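PDB 4AKL: nucleocapsid from Crimean-congo hemorrhagic fever virus, which binds single- and double-stranded RNA, probably helping to package the viral genome, and has a sequence-non-specific double-stranded DNA endonuclease activity. Local coordinates for residues A[156-160]-A[161-165]; A[275-278]-A[279-283]; A[357-360]-A[361-364]. One frame throughout, in Å; residues are numbered along the deposited sequence.

Contact 1: A[156-160]-A[161-165]; sequences YKVPG and EIVMS
The backbone leaves its extended course after P159, at G160, and folds back at once, so that I162 N donates to P159 O at 3.1 Å with a nearly straight N-H...O angle of 167°, although the donor stands above the carbonyl plane. A longer, weak bond from V163 N to G160 O follows it, and I162 takes the N-cap position just before helix 163-181. P159, its phi tied by the ring, suits the last extended residue before the fold, and G160 turns the corner without a side chain. The apolar contact rests on V158, which meets two residues of the turn with CB and CG2. Its CG2 lies 3.6 Å from V163 CG2, while its CB sits 3.9 Å from I162 CG1. With chi1 at 72°, CG1 of I162 stands between its own backbone N and carbonyl carbon, which swings the chain back until CD1 reaches the P159 ring at CD, 4.3 Å away. V158 and I162 are also covered by A427 and V431 of helix 425-440, respectively. Aliphatic groups of I162 and V163 thus lie beside P159 O, whose polarity is met by one good bond from the I162 amide, the second bond of the turn being weak.

Contact 2: A[275-278]-A[279-283]; sequences NMVT and NLLKH
Four backbone bonds join N275-T278 to N279-H283, each running from an amide to the carbonyl four residues earlier. The first, N279 N to N275 O, is short at 2.7 Å; L280 N to M276 O and L281 N to V277 O continue the series, and K282 N to T278 O closes it at 3.2 Å. The last donor lies in the carbonyl plane, whereas the other three are tilted from theirs by about 20°.

The apolar contacts follow the same spacing. M276 and L280 run alongside each other in the same direction: CG of the methionine, set anti to its backbone N by a chi1 of -179°, comes within 3.9 Å of L280 CD1. One residue along, V277 CG1 approaches L281 CD1 at 4.2 Å, a looser touch. Branched valine and leucine can fit the uneven side of a neighbouring helix, and here V277 and L280 both touch helix 245-263, while the flexible chain of M276 rests on F213.

On an exposed side, T278 and K282 run alongside each other, and in one of the two conformers of the lysine its CE lies 3.8 Å from the threonine methyl CG2. The other branch of T278, OG1, is hydrogen-bonded to the D274 carbonyl one turn back. The imidazole of H283 has N279 O over one face, while its NE2 is hydrogen-bonded to N221.

This is the i to i+4 pattern of an amphipathic alpha-helix, here helix 270-292, whose V277 and L280 rest on helix 245-263.

Contact 3: A[357-360]-A[361-364]; sequences KKLY and ELFA
Y360 and F363 meet as a T-shaped pair at the end of a helix, with E361 on the corner between them. The edge of the phenylalanine ring is directed at the face of the tyrosine ring; the centroids are 5.3 Å apart and the planes stand at 69°. CD2 of F363 lies over that face, displaced toward its rim, and CE2 of F363 comes to 3.9 Å from Y360 CD2. The tyrosine torsion explains the pose: with chi1 at -173°, CG is anti to the backbone N and lies beside the carbonyl carbon, on the side where the chain goes on to F363.

Y360 to F363 is also a type I beta turn. F363 N donates to Y360 O at 3.0 Å, and water 1 gives a hydrogen to the same oxygen and another to F363 O, so that Y360 O is gripped twice. CD2 of F363 also lies 3.4 Å from Y360 O.

E361 provides the last i to i+4 bond here, from its N to K357 O at 2.9 Å. Its CB touches the same carbonyl, and the charged side chain suits an exposed corner. The next amide, L362 N, instead reaches L359 O at 3.1 Å from well above the carbonyl plane. The two leucines meet at about a right angle, CD1 of L359 lying 4.1 Å from CD1 of L362.

Both aromatic side chains pack against helix 341-350, Y360 on K345 and L349 and F363 on K345 and L348. L359 and L362 face W313 of helix 306-316, and I385 of helix 385-392 receives L359 and F363, so the end of helix 355-360 is wedged among three helices.

Overall arrangement
From the N terminus the chain first reaches contact 1, where strand 155-156, paired in parallel with strand 480-481 near the C terminus, turns into helix 163-181. Contact 2 follows within helix 270-292 and closes no loop; it lies far from the body of the chain, on a helical arm with helix 245-263. Contact 3 comes last, where helix 355-360 gives way to the loop leading to helix 385-392. The three are in series, none nested or crossed, and none touches another: centres of contacts 1 and 2 are about 55 Å apart, and those of contacts 1 and 3 about 40 Å. Together they represent a helix start, the inside of a helix and a helix end.

Contact 1: A[156-160]-A[161-165]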
loop_
_atom_site.group_PDB
_atom_site.type_symbol
_atom_site.label_atom_id
_atom_site.label_comp_id
_atom_site.label_asym_id
_atom_site.label_seq_id
_atom_site.Cartn_x
_atom_site.Cartn_y
_atom_site.Cartn_z
ATOM N N TYR A 156 14.035 4.355 15.597
ATOM C CA TYR A 156 13.360 5.577 15.144
ATOM C C TYR A 156 13.641 6.639 16.157
ATOM O O TYR A 156 13.189 6.543 17.301
ATOM C CB TYR A 156 11.873 5.355 15.013
ATOM C CG TYR A 156 11.086 6.388 14.239
ATOM C CD1 TYR A 156 11.349 6.642 12.909
ATOM C CD2 TYR A 156 10.011 7.063 14.826
ATOM C CE1 TYR A 156 10.591 7.571 12.174
ATOM C CE2 TYR A 156 9.247 7.991 14.098
ATOM C CZ TYR A 156 9.544 8.241 12.779
ATOM O OH TYR A 156 8.788 9.160 12.070
ATOM N N LYS A 157 14.390 7.647 15.721
ATOM C CA LYS A 157 14.805 8.748 16.580
ATOM C C LYS A 157 13.775 9.857 16.536
ATOM O O LYS A 157 13.496 10.389 15.473
ATOM C CB LYS A 157 16.150 9.311 16.133
ATOM C CG LYS A 157 16.634 10.478 16.973
ATOM C CD LYS A 157 17.105 10.026 18.323
ATOM C CE LYS A 157 17.028 11.154 19.328
ATOM N NZ LYS A 157 17.365 12.482 18.745
ATOM N N VAL A 158 13.218 10.198 17.700
ATOM C CA VAL A 158 12.270 11.298 17.848
ATOM C C VAL A 158 12.725 12.125 19.033
ATOM O O VAL A 158 13.468 11.623 19.831
ATOM C CB VAL A 158 10.820 10.792 18.106
ATOM C CG1 VAL A 158 10.318 9.915 16.930
ATOM C CG2 VAL A 158 10.720 10.039 19.414
ATOM N N PRO A 159 12.278 13.390 19.149
ATOM C CA PRO A 159 12.500 14.203 20.340
ATOM C C PRO A 159 11.951 13.553 21.608
ATOM O O PRO A 159 10.902 12.933 21.547
ATOM C CB PRO A 159 11.698 15.473 20.068
ATOM C CG PRO A 159 11.413 15.474 18.676
ATOM C CD PRO A 159 11.574 14.142 18.104
ATOM N N GLY A 160 12.671 13.718 22.734
ATOM C CA GLY A 160 12.299 13.147 24.034
ATOM C C GLY A 160 10.874 13.425 24.497
ATOM O O GLY A 160 10.252 12.586 25.148
ATOM N N GLU A 161 10.354 14.595 24.159
ATOM C CA GLU A 161 9.019 14.990 24.578
ATOM C C GLU A 161 7.853 14.280 23.864
ATOM O O GLU A 161 6.702 14.464 24.255
ATOM C CB GLU A 161 8.855 16.513 24.439
ATOM C CG GLU A 161 8.995 17.053 23.014
ATOM C CD GLU A 161 8.364 18.438 22.831
ATOM O OE1 GLU A 161 7.222 18.659 23.312
ATOM O OE2 GLU A 161 9.017 19.311 22.203
ATOM N N ILE A 162 8.117 13.503 22.815
ATOM C CA ILE A 162 7.059 12.703 22.203
ATOM C C ILE A 162 7.343 11.204 22.259
ATOM O O ILE A 162 6.597 10.433 21.684
ATOM C CB ILE A 162 6.772 13.152 20.780
ATOM C CG1 ILE A 162 7.899 12.750 19.815
ATOM C CG2 ILE A 162 6.528 14.667 20.758
ATOM C CD1 ILE A 162 7.494 12.859 18.368
ATOM N N VAL A 163 8.414 10.783 22.942
ATOM C CA VAL A 163 8.750 9.363 23.008
ATOM C C VAL A 163 7.600 8.506 23.567
ATOM O O VAL A 163 7.203 7.520 22.956
ATOM C CB VAL A 163 10.078 9.108 23.799
ATOM C CG1 VAL A 163 10.186 7.666 24.223
ATOM C CG2 VAL A 163 11.274 9.462 22.944
ATOM N N MET A 164 7.076 8.886 24.708
ATOM C CA MET A 164 5.990 8.126 25.321
ATOM C C MET A 164 4.735 8.094 24.375
ATOM O O MET A 164 4.131 7.052 24.216
ATOM C CB MET A 164 5.703 8.633 26.749
ATOM C CG MET A 164 6.454 7.832 27.907
ATOM S SD MET A 164 8.110 7.083 27.615
ATOM C CE MET A 164 9.194 8.221 28.528
ATOM N N SER A 165 4.394 9.217 23.738
ATOM C CA SER A 165 3.263 9.269 22.773
ATOM C C SER A 165 3.460 8.317 21.599
ATOM O O SER A 165 2.547 7.622 21.213
ATOM C CB SER A 165 3.066 10.688 22.211
ATOM O OG SER A 165 2.386 11.513 23.134
#

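Contact 2: A[275-278]-A[279-283]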
loop_
_atom_site.group_PDB
_atom_site.type_symbol
_atom_site.label_atom_id
_atom_site.label_comp_id
_atom_site.label_asym_id
_atom_site.label_seq_id
_atom_site.Cartn_x
_atom_site.Cartn_y
_atom_site.Cartn_z
ATOM N N ASN A 275 0.005 -42.254 -10.136
ATOM C CA ASN A 275 -0.584 -41.761 -8.861
ATOM C C ASN A 275 0.429 -40.977 -8.014
ATOM O O ASN A 275 0.101 -39.924 -7.458
ATOM C CB ASN A 275 -1.236 -42.900 -8.037
ATOM C CG ASN A 275 -2.506 -43.499 -8.736
ATOM O OD1 ASN A 275 -3.103 -42.873 -9.595
ATOM N ND2 ASN A 275 -2.890 -44.713 -8.354
ATOM N N MET A 276 1.652 -41.473 -7.942
ATOM C CA MET A 276 2.693 -40.771 -7.199
ATOM C C MET A 276 2.965 -39.398 -7.814
ATOM O O MET A 276 3.071 -38.417 -7.071
ATOM C CB MET A 276 3.974 -41.579 -7.130
ATOM C CG MET A 276 5.053 -40.860 -6.332
ATOM S SD MET A 276 6.402 -41.938 -5.907
ATOM C CE MET A 276 5.700 -42.977 -4.628
ATOM N N VAL A 277 3.075 -39.327 -9.148
ATOM C CA VAL A 277 3.317 -38.054 -9.805
ATOM C C VAL A 277 2.137 -37.113 -9.530
ATOM O O VAL A 277 2.336 -35.961 -9.079
ATOM C CB VAL A 277 3.506 -38.184 -11.353
ATOM C CG1 VAL A 277 3.276 -36.806 -12.065
ATOM C CG2 VAL A 277 4.869 -38.780 -11.707
ATOM N N THR A 278 0.921 -37.612 -9.801
ATOM C CA THR A 278 -0.298 -36.865 -9.530
ATOM C C THR A 278 -0.300 -36.353 -8.100
ATOM O O THR A 278 -0.558 -35.173 -7.877
ATOM C CB THR A 278 -1.572 -37.728 -9.785
ATOM O OG1 THR A 278 -1.622 -38.085 -11.159
ATOM C CG2 THR A 278 -2.873 -36.949 -9.430
ATOM N N ASN A 279 0.008 -37.239 -7.146
ATOM C CA ASN A 279 -0.071 -36.899 -5.722
ATOM C C ASN A 279 0.961 -35.902 -5.235
ATOM O O ASN A 279 0.650 -35.052 -4.384
ATOM C CB ASN A 279 -0.016 -38.158 -4.858
ATOM C CG ASN A 279 -1.318 -38.913 -4.858
ATOM O OD1 ASN A 279 -2.385 -38.359 -5.155
ATOM N ND2 ASN A 279 -1.246 -40.184 -4.508
ATOM N N LEU A 280 2.177 -35.994 -5.764
ATOM C CA LEU A 280 3.216 -35.019 -5.454
ATOM C C LEU A 280 2.781 -33.628 -5.911
ATOM O O LEU A 280 3.025 -32.638 -5.196
ATOM C CB LEU A 280 4.565 -35.414 -6.068
ATOM C CG LEU A 280 5.364 -36.433 -5.238
ATOM C CD1 LEU A 280 6.448 -37.186 -6.053
ATOM C CD2 LEU A 280 5.970 -35.689 -4.006
ATOM N N LEU A 281 2.123 -33.542 -7.084
ATOM C CA LEU A 281 1.627 -32.236 -7.588
ATOM C C LEU A 281 0.539 -31.622 -6.701
ATOM O O LEU A 281 0.537 -30.388 -6.516
ATOM C CB LEU A 281 1.153 -32.325 -9.049
ATOM C CG LEU A 281 2.279 -32.661 -10.042
ATOM C CD1 LEU A 281 1.737 -32.937 -11.460
ATOM C CD2 LEU A 281 3.342 -31.536 -10.055
ATOM N N LYS A 282 -0.374 -32.449 -6.159
ATOM C CA LYS A 282 -1.373 -31.968 -5.184
ATOM C C LYS A 282 -0.623 -31.388 -3.992
ATOM O O LYS A 282 -0.949 -30.324 -3.503
ATOM C CB LYS A 282 -2.308 -33.077 -4.668
ATOM C CG LYS A 282 -2.984 -33.948 -5.702
ATOM C CD LYS A 282 -3.833 -33.163 -6.647
ATOM C CE LYS A 282 -4.572 -34.096 -7.617
ATOM N NZ LYS A 282 -5.889 -33.538 -8.019
ATOM N N HIS A 283 0.402 -32.111 -3.532
ATOM C CA HIS A 283 1.153 -31.651 -2.367
ATOM C C HIS A 283 1.938 -30.360 -2.648
ATOM O O HIS A 283 1.999 -29.510 -1.767
ATOM C CB HIS A 283 2.052 -32.727 -1.794
ATOM C CG HIS A 283 1.334 -33.997 -1.456
ATOM N ND1 HIS A 283 0.045 -34.013 -0.961
ATOM C CD2 HIS A 283 1.727 -35.298 -1.541
ATOM C CE1 HIS A 283 -0.324 -35.268 -0.760
ATOM N NE2 HIS A 283 0.681 -36.066 -1.099
#

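Contact 3: A[357-360]-A[361-364]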
loop_
_atom_site.group_PDB
_atom_site.type_symbol
_atom_site.label_atom_id
_atom_site.label_comp_id
_atom_site.label_asym_id
_atom_site.label_seq_id
_atom_site.Cartn_x
_atom_site.Cartn_y
_atom_site.Cartn_z
ATOM N N LYS A 357 -20.189 10.958 -10.750
ATOM C CA LYS A 357 -21.035 9.883 -10.287
ATOM C C LYS A 357 -20.323 8.578 -10.413
ATOM O O LYS A 357 -20.526 7.691 -9.549
ATOM C CB LYS A 357 -22.386 9.852 -11.045
ATOM C CG LYS A 357 -23.411 10.841 -10.431
ATOM C CD LYS A 357 -24.712 10.910 -11.205
ATOM C CE LYS A 357 -25.605 12.035 -10.664
ATOM N NZ LYS A 357 -25.297 13.347 -11.254
ATOM N N LYS A 358 -19.497 8.434 -11.455
ATOM C CA LYS A 358 -18.745 7.188 -11.640
ATOM C C LYS A 358 -17.731 7.011 -10.525
ATOM O O LYS A 358 -17.541 5.921 -10.105
ATOM C CB LYS A 358 -18.087 7.100 -13.029
ATOM C CG LYS A 358 -19.082 7.050 -14.144
ATOM C CD LYS A 358 -18.366 7.102 -15.470
ATOM C CE LYS A 358 -19.313 7.233 -16.634
ATOM N NZ LYS A 358 -18.671 8.103 -17.709
ATOM N N LEU A 359 -17.103 8.094 -10.042
ATOM C CA LEU A 359 -16.177 7.966 -8.910
ATOM C C LEU A 359 -17.000 7.613 -7.658
ATOM O O LEU A 359 -16.578 6.812 -6.833
ATOM C CB LEU A 359 -15.397 9.275 -8.652
ATOM C CG LEU A 359 -14.155 9.129 -7.767
ATOM C CD1 LEU A 359 -13.007 8.322 -8.482
ATOM C CD2 LEU A 359 -13.633 10.486 -7.303
ATOM N N TYR A 360 -18.181 8.236 -7.527
ATOM C CA TYR A 360 -18.989 8.044 -6.341
ATOM C C TYR A 360 -19.373 6.573 -6.210
ATOM O O TYR A 360 -19.334 6.013 -5.099
ATOM C CB TYR A 360 -20.296 8.876 -6.388
ATOM C CG TYR A 360 -21.105 8.851 -5.089
ATOM C CD1 TYR A 360 -21.931 7.740 -4.756
ATOM C CD2 TYR A 360 -21.047 9.910 -4.202
ATOM C CE1 TYR A 360 -22.651 7.697 -3.548
ATOM C CE2 TYR A 360 -21.808 9.891 -2.966
ATOM C CZ TYR A 360 -22.598 8.795 -2.652
ATOM O OH TYR A 360 -23.342 8.780 -1.456
ATOM N N GLU A 361 -19.729 5.947 -7.313
ATOM C CA GLU A 361 -20.186 4.554 -7.272
ATOM C C GLU A 361 -19.102 3.570 -6.829
ATOM O O GLU A 361 -19.421 2.453 -6.414
ATOM C CB GLU A 361 -20.769 4.137 -8.589
ATOM C CG GLU A 361 -21.456 2.750 -8.616
ATOM C CD GLU A 361 -22.730 2.592 -7.692
ATOM O OE1 GLU A 361 -22.976 3.395 -6.743
ATOM O OE2 GLU A 361 -23.469 1.637 -7.935
ATOM N N LEU A 362 -17.855 3.999 -6.888
ATOM C CA LEU A 362 -16.739 3.208 -6.350
ATOM C C LEU A 362 -16.676 3.154 -4.785
ATOM O O LEU A 362 -16.127 2.204 -4.207
ATOM C CB LEU A 362 -15.421 3.700 -6.929
ATOM C CG LEU A 362 -15.339 3.777 -8.448
ATOM C CD1 LEU A 362 -13.948 4.302 -8.859
ATOM C CD2 LEU A 362 -15.672 2.435 -9.124
ATOM N N PHE A 363 -17.241 4.152 -4.110
ATOM C CA PHE A 363 -17.195 4.195 -2.648
ATOM C C PHE A 363 -17.721 2.954 -1.982
ATOM O O PHE A 363 -18.807 2.483 -2.310
ATOM C CB PHE A 363 -17.974 5.388 -2.080
ATOM C CG PHE A 363 -17.329 6.732 -2.302
ATOM C CD1 PHE A 363 -16.006 6.908 -2.271
ATOM C CD2 PHE A 363 -18.132 7.869 -2.498
ATOM C CE1 PHE A 363 -15.413 8.182 -2.461
ATOM C CE2 PHE A 363 -17.564 9.110 -2.699
ATOM C CZ PHE A 363 -16.177 9.261 -2.665
ATOM N N ALA A 364 -16.978 2.437 -1.020
ATOM C CA ALA A 364 -17.456 1.267 -0.262
ATOM C C ALA A 364 -17.907 1.579 1.177
ATOM O O ALA A 364 -18.173 0.662 1.984
ATOM C CB ALA A 364 -16.359 0.170 -0.247
HETATM O O HOH W 1 -20.885 3.970 -3.588
#